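Local coordinates for RNA-binding protein, putative (Trypanosoma brucei, PDB 6E4O) that binds RNA and remodels it in kinetoplastid RNA editing, through an RNA recognition motif domain that makes up this chain, at residues Asp13-His18 with Ser61-Ala66; His18-His23 with Gly39-Glu44. All coordinates share one frame; numbering follows the deposited sequence.

Interaction 1. Residues Asp13-His18 with Ser61-Ala66; sequences DETTWH and SELEGA
With chi1 at -63°, Thr15 sets OG1 beside its own backbone N and anti to the carbonyl carbon, while Glu64, whose CG lies beside its backbone N (chi1 -59°), reaches out with an extended chain to meet that hydroxyl. This is an RNA recognition motif, and the contact joins the loop between strand 5-9 and helix 17-24 to the small hairpin of strands 62-63 and 66-70. The hairpin closes through a type I' turn, with Leu63 N donating to Ala66 O at 2.8 Å, and Glu64 sits at a turn position with its CB facing the loop. Thr15 OG1 donates to Glu64 OE1 at 2.6 Å, a short bond that uses the anti lone pair, the one away from the other carboxylate oxygen. The hydroxyl is gripped further: a water gives it a hydrogen at 2.7 Å from OG1, and Ser12 OG is a third partner. That water's other hydrogen goes to Leu63 O, so the hydroxyl is tied through water to the turn's main chain as well as directly to the glutamate. The methyl branch of Thr15, CG2, meets Leu63 CD2 at 4.0 Å, the apolar side of an otherwise polar contact. Glu14 and Glu64 probably both carry negative charge, but Glu14 OE2 keeps 6.0 Å from Glu64 OE1. Instead, Glu14 reaches the turn indirectly: a second water donates to Glu64 O at 2.7 Å and to Glu14 OE2 at 3.2 Å.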
loop_
_atom_site.group_PDB
_atom_site.type_symbol
_atom_site.label_atom_id
_atom_site.label_comp_id
_atom_site.label_asym_id
_atom_site.label_seq_id
_atom_site.Cartn_x
_atom_site.Cartn_y
_atom_site.Cartn_z
ATOM N N ASP A 13 4.012 -13.743 -0.504
ATOM C CA ASP A 13 3.538 -14.570 0.599
ATOM C C ASP A 13 4.146 -14.160 1.933
ATOM O O ASP A 13 3.542 -14.356 2.985
ATOM C CB ASP A 13 3.877 -16.045 0.354
ATOM C CG ASP A 13 3.072 -16.649 -0.773
ATOM O OD1 ASP A 13 2.063 -16.048 -1.170
ATOM O OD2 ASP A 13 3.446 -17.736 -1.259
ATOM N N GLU A 14 5.357 -13.619 1.882
ATOM C CA GLU A 14 6.117 -13.335 3.089
ATOM C C GLU A 14 5.907 -11.918 3.599
ATOM O O GLU A 14 6.399 -11.564 4.667
ATOM C CB GLU A 14 7.611 -13.554 2.835
ATOM C CG GLU A 14 8.006 -15.005 2.569
ATOM C CD GLU A 14 7.669 -15.455 1.159
ATOM O OE1 GLU A 14 7.533 -16.679 0.943
ATOM O OE2 GLU A 14 7.549 -14.585 0.264
ATOM N N THR A 15 5.194 -11.094 2.841
ATOM C CA THR A 15 5.120 -9.683 3.201
ATOM C C THR A 15 4.072 -9.426 4.269
ATOM O O THR A 15 2.922 -9.831 4.128
ATOM C CB THR A 15 4.880 -8.787 1.975
ATOM O OG1 THR A 15 5.996 -8.925 1.087
ATOM C CG2 THR A 15 4.746 -7.327 2.401
ATOM N N THR A 16 4.485 -8.769 5.349
ATOM C CA THR A 16 3.570 -8.452 6.442
ATOM C C THR A 16 3.294 -6.948 6.494
ATOM O O THR A 16 3.892 -6.173 5.741
ATOM C CB THR A 16 4.114 -8.949 7.800
ATOM O OG1 THR A 16 5.313 -8.242 8.116
ATOM C CG2 THR A 16 4.415 -10.443 7.751
ATOM N N TRP A 17 2.396 -6.537 7.385
ATOM C CA TRP A 17 1.870 -5.172 7.377
ATOM C C TRP A 17 2.945 -4.097 7.534
ATOM O O TRP A 17 2.918 -3.089 6.827
ATOM C CB TRP A 17 0.764 -4.993 8.436
ATOM C CG TRP A 17 1.267 -4.858 9.825
ATOM C CD1 TRP A 17 1.466 -5.862 10.727
ATOM C CD2 TRP A 17 1.670 -3.645 10.475
ATOM N NE1 TRP A 17 1.966 -5.347 11.902
ATOM C CE2 TRP A 17 2.097 -3.989 11.773
ATOM C CE3 TRP A 17 1.708 -2.305 10.086
ATOM C CZ2 TRP A 17 2.554 -3.039 12.684
ATOM C CZ3 TRP A 17 2.164 -1.364 10.991
ATOM C CH2 TRP A 17 2.582 -1.736 12.273
ATOM N N HIS A 18 3.900 -4.306 8.433
ATOM C CA HIS A 18 4.846 -3.229 8.724
ATOM C C HIS A 18 5.812 -3.022 7.562
ATOM O O HIS A 18 6.250 -1.905 7.294
ATOM C CB HIS A 18 5.562 -3.436 10.067
ATOM C CG HIS A 18 6.894 -4.101 9.951
ATOM N ND1 HIS A 18 7.040 -5.472 9.909
ATOM C CD2 HIS A 18 8.145 -3.586 9.876
ATOM C CE1 HIS A 18 8.324 -5.771 9.811
ATOM N NE2 HIS A 18 9.016 -4.645 9.788
ATOM N N SER A 61 5.199 -1.056 -8.321
ATOM C CA SER A 61 6.511 -1.104 -7.694
ATOM C C SER A 61 6.744 -2.465 -7.041
ATOM O O SER A 61 5.817 -3.126 -6.601
ATOM C CB SER A 61 6.687 0.024 -6.671
ATOM O OG SER A 61 5.691 -0.033 -5.665
ATOM N N GLU A 62 7.994 -2.893 -7.001
ATOM C CA GLU A 62 8.314 -4.188 -6.420
ATOM C C GLU A 62 8.582 -4.082 -4.924
ATOM O O GLU A 62 9.306 -3.192 -4.468
ATOM C CB GLU A 62 9.524 -4.804 -7.126
ATOM C CG GLU A 62 9.587 -6.311 -6.982
ATOM C CD GLU A 62 10.750 -6.916 -7.736
ATOM O OE1 GLU A 62 10.553 -7.335 -8.895
ATOM O OE2 GLU A 62 11.849 -6.978 -7.156
ATOM N N LEU A 63 7.980 -4.990 -4.164
ATOM C CA LEU A 63 8.237 -5.094 -2.732
ATOM C C LEU A 63 8.528 -6.546 -2.386
ATOM O O LEU A 63 7.712 -7.440 -2.646
ATOM C CB LEU A 63 7.040 -4.581 -1.921
ATOM C CG LEU A 63 7.135 -4.729 -0.391
ATOM C CD1 LEU A 63 8.377 -4.066 0.170
ATOM C CD2 LEU A 63 5.882 -4.171 0.276
ATOM N N GLU A 64 9.704 -6.788 -1.818
ATOM C CA GLU A 64 10.110 -8.149 -1.492
ATOM C C GLU A 64 9.896 -9.083 -2.677
ATOM O O GLU A 64 9.389 -10.205 -2.525
ATOM C CB GLU A 64 9.362 -8.655 -0.259
ATOM C CG GLU A 64 9.603 -7.793 0.972
ATOM C CD GLU A 64 9.294 -8.515 2.277
ATOM O OE1 GLU A 64 8.160 -9.017 2.443
ATOM O OE2 GLU A 64 10.189 -8.574 3.145
ATOM N N GLY A 65 10.275 -8.594 -3.858
ATOM C CA GLY A 65 10.315 -9.400 -5.064
ATOM C C GLY A 65 8.992 -9.546 -5.784
ATOM O O GLY A 65 8.921 -10.253 -6.787
ATOM N N ALA A 66 7.948 -8.883 -5.279
ATOM C CA ALA A 66 6.618 -8.967 -5.874
ATOM C C ALA A 66 6.126 -7.599 -6.335
ATOM O O ALA A 66 6.266 -6.613 -5.613
ATOM C CB ALA A 66 5.628 -9.558 -4.866
HETATM O O HOH W 1 9.431 -12.253 -0.722
HETATM O O HOH W 2 5.310 -7.845 -1.338
#

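Interaction 2. Residues His18-His23 with Gly39-Glu44; sequences HTLKDH and GRAVVE
Leu20, which meets Ala41 and Val43, is carried on a helical turn spanned by the bond from Asp22 N to His18 O, 3.0 Å. Across the contact itself everything is apolar, and it runs through a single methyl group. Leu20 holds CG anti to its backbone N (chi1 178°), and with chi2 at 57° the CD2 branch is presented to the strand. CD2 presses on Ala41 CB at 3.4 Å, tighter than ordinary van der Waals contact, so helix and strand are closely packed at this point. The same methyl reaches Val43 CG2 at 3.9 Å, where the leucine and valine side chains lie aslant to one another; Val43 puts this branch beside its backbone N, with CG1 anti to it. The fold explains the alternation along the strand. In an RNA recognition motif, helix 17-24 packs against the back of the antiparallel sheet, and strand 40-45, a central strand, turns Ala41 and Val43 toward it. Arg40 and Val42 point away, to the face that canonical members of the family use for RNA; two residues at the places where such members commonly carry aromatic rings. The helix sequence from Trp17 to Asp22 resembles the signature of pseudo-RRMs such as the second domain of SRSF1, which bind RNA through this helix, so a similar use is possible here. Cys33 and Leu11 also pack on Leu20, enclosing it in the buried core. Strand 40-45 is itself held in place by backbone bonds, with Ala41 and Val43 paired to Val8 and Val6 of strand 5-9.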
loop_
_atom_site.group_PDB
_atom_site.type_symbol
_atom_site.label_atom_id
_atom_site.label_comp_id
_atom_site.label_asym_id
_atom_site.label_seq_id
_atom_site.Cartn_x
_atom_site.Cartn_y
_atom_site.Cartn_z
ATOM N N HIS A 18 3.900 -4.306 8.433
ATOM C CA HIS A 18 4.846 -3.229 8.724
ATOM C C HIS A 18 5.812 -3.022 7.562
ATOM O O HIS A 18 6.250 -1.905 7.294
ATOM C CB HIS A 18 5.562 -3.436 10.067
ATOM C CG HIS A 18 6.894 -4.101 9.951
ATOM N ND1 HIS A 18 7.040 -5.472 9.909
ATOM C CD2 HIS A 18 8.145 -3.586 9.876
ATOM C CE1 HIS A 18 8.324 -5.771 9.811
ATOM N NE2 HIS A 18 9.016 -4.645 9.788
ATOM N N THR A 19 6.115 -4.103 6.855
ATOM C CA THR A 19 6.924 -4.020 5.643
ATOM C C THR A 19 6.203 -3.249 4.537
ATOM O O THR A 19 6.803 -2.427 3.842
ATOM C CB THR A 19 7.296 -5.424 5.153
ATOM O OG1 THR A 19 8.073 -6.069 6.167
ATOM C CG2 THR A 19 8.095 -5.354 3.861
ATOM N N LEU A 20 4.912 -3.516 4.378
ATOM C CA LEU A 20 4.098 -2.773 3.421
ATOM C C LEU A 20 4.017 -1.313 3.821
ATOM O O LEU A 20 4.127 -0.415 2.983
ATOM C CB LEU A 20 2.693 -3.366 3.345
ATOM C CG LEU A 20 1.754 -2.618 2.396
ATOM C CD1 LEU A 20 2.343 -2.565 0.990
ATOM C CD2 LEU A 20 0.384 -3.287 2.381
ATOM N N LYS A 21 3.822 -1.073 5.110
ATOM C CA LYS A 21 3.742 0.291 5.605
ATOM C C LYS A 21 5.019 1.059 5.266
ATOM O O LYS A 21 4.958 2.186 4.775
ATOM C CB LYS A 21 3.495 0.322 7.114
ATOM C CG LYS A 21 3.471 1.731 7.691
ATOM C CD LYS A 21 3.210 1.706 9.187
ATOM C CE LYS A 21 3.260 3.101 9.796
ATOM N NZ LYS A 21 2.879 3.074 11.237
ATOM N N ASP A 22 6.175 0.454 5.521
ATOM C CA ASP A 22 7.435 1.129 5.228
ATOM C C ASP A 22 7.585 1.431 3.742
ATOM O O ASP A 22 8.097 2.490 3.367
ATOM C CB ASP A 22 8.643 0.328 5.730
ATOM C CG ASP A 22 8.881 0.502 7.216
ATOM O OD1 ASP A 22 8.399 1.502 7.792
ATOM O OD2 ASP A 22 9.556 -0.362 7.809
ATOM N N HIS A 23 7.158 0.498 2.899
ATOM C CA HIS A 23 7.198 0.701 1.458
ATOM C C HIS A 23 6.356 1.925 1.064
ATOM O O HIS A 23 6.778 2.770 0.269
ATOM C CB HIS A 23 6.701 -0.556 0.737
ATOM C CG HIS A 23 6.796 -0.476 -0.756
ATOM N ND1 HIS A 23 7.996 -0.462 -1.427
ATOM C CD2 HIS A 23 5.828 -0.423 -1.702
ATOM C CE1 HIS A 23 7.767 -0.392 -2.731
ATOM N NE2 HIS A 23 6.462 -0.369 -2.921
ATOM N N GLY A 39 -2.488 -12.206 -0.790
ATOM C CA GLY A 39 -1.495 -11.192 -1.117
ATOM C C GLY A 39 -2.099 -9.798 -1.231
ATOM O O GLY A 39 -1.649 -8.963 -2.010
ATOM N N ARG A 40 -3.107 -9.524 -0.417
ATOM C CA ARG A 40 -3.813 -8.255 -0.503
ATOM C C ARG A 40 -3.784 -7.491 0.823
ATOM O O ARG A 40 -3.534 -8.062 1.881
ATOM C CB ARG A 40 -5.260 -8.497 -0.941
ATOM C CG ARG A 40 -5.353 -9.099 -2.344
ATOM C CD ARG A 40 -6.768 -9.575 -2.654
ATOM N NE ARG A 40 -7.119 -10.738 -1.848
ATOM C CZ ARG A 40 -8.262 -11.411 -1.951
ATOM N NH1 ARG A 40 -9.174 -11.042 -2.843
ATOM N NH2 ARG A 40 -8.485 -12.460 -1.169
ATOM N N ALA A 41 -4.034 -6.190 0.750
ATOM C CA ALA A 41 -4.043 -5.349 1.943
ATOM C C ALA A 41 -4.917 -4.137 1.721
ATOM O O ALA A 41 -5.269 -3.813 0.590
ATOM C CB ALA A 41 -2.612 -4.907 2.308
ATOM N N VAL A 42 -5.277 -3.472 2.807
ATOM C CA VAL A 42 -5.955 -2.181 2.717
ATOM C C VAL A 42 -5.153 -1.206 3.549
ATOM O O VAL A 42 -4.770 -1.515 4.672
ATOM C CB VAL A 42 -7.393 -2.247 3.258
ATOM C CG1 VAL A 42 -8.022 -0.846 3.295
ATOM C CG2 VAL A 42 -8.219 -3.179 2.409
ATOM N N VAL A 43 -4.893 -0.039 2.978
ATOM C CA VAL A 43 -4.093 0.968 3.630
ATOM C C VAL A 43 -4.844 2.287 3.600
ATOM O O VAL A 43 -5.555 2.574 2.646
ATOM C CB VAL A 43 -2.749 1.118 2.874
ATOM C CG1 VAL A 43 -1.877 2.207 3.493
ATOM C CG2 VAL A 43 -2.013 -0.227 2.833
ATOM N N GLU A 44 -4.692 3.088 4.649
ATOM C CA GLU A 44 -5.177 4.454 4.621
ATOM C C GLU A 44 -4.035 5.382 4.964
ATOM O O GLU A 44 -3.162 5.046 5.773
ATOM C CB GLU A 44 -6.326 4.659 5.604
ATOM C CG GLU A 44 -7.564 3.873 5.250
ATOM C CD GLU A 44 -8.802 4.425 5.927
ATOM O OE1 GLU A 44 -8.666 5.045 7.004
ATOM O OE2 GLU A 44 -9.907 4.256 5.372
#

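Overall arrangement
The two contacts sit at and just before helix 17-24, their centres about 8 Å apart: interaction 1 ties the loop that leads into it to the hairpin at one edge of the sheet, interaction 2 seats the helix itself on a central strand. Interaction 2 lies nested within the chain loop that interaction 1 closes. Between hairpin and helix, Ser61 OG probably hydrogen-bonds His23 NE2 at 2.9 Å, Leu63 CD2 packs on His23 CB at 3.7 Å, and Glu64 CD rests 3.7 Å from Thr19 CG2. Leu63 also touches Leu20, linking the two contacts. No RNA is bound in this model; both contacts lie behind or beside the sheet face that canonical RNA recognition motifs use.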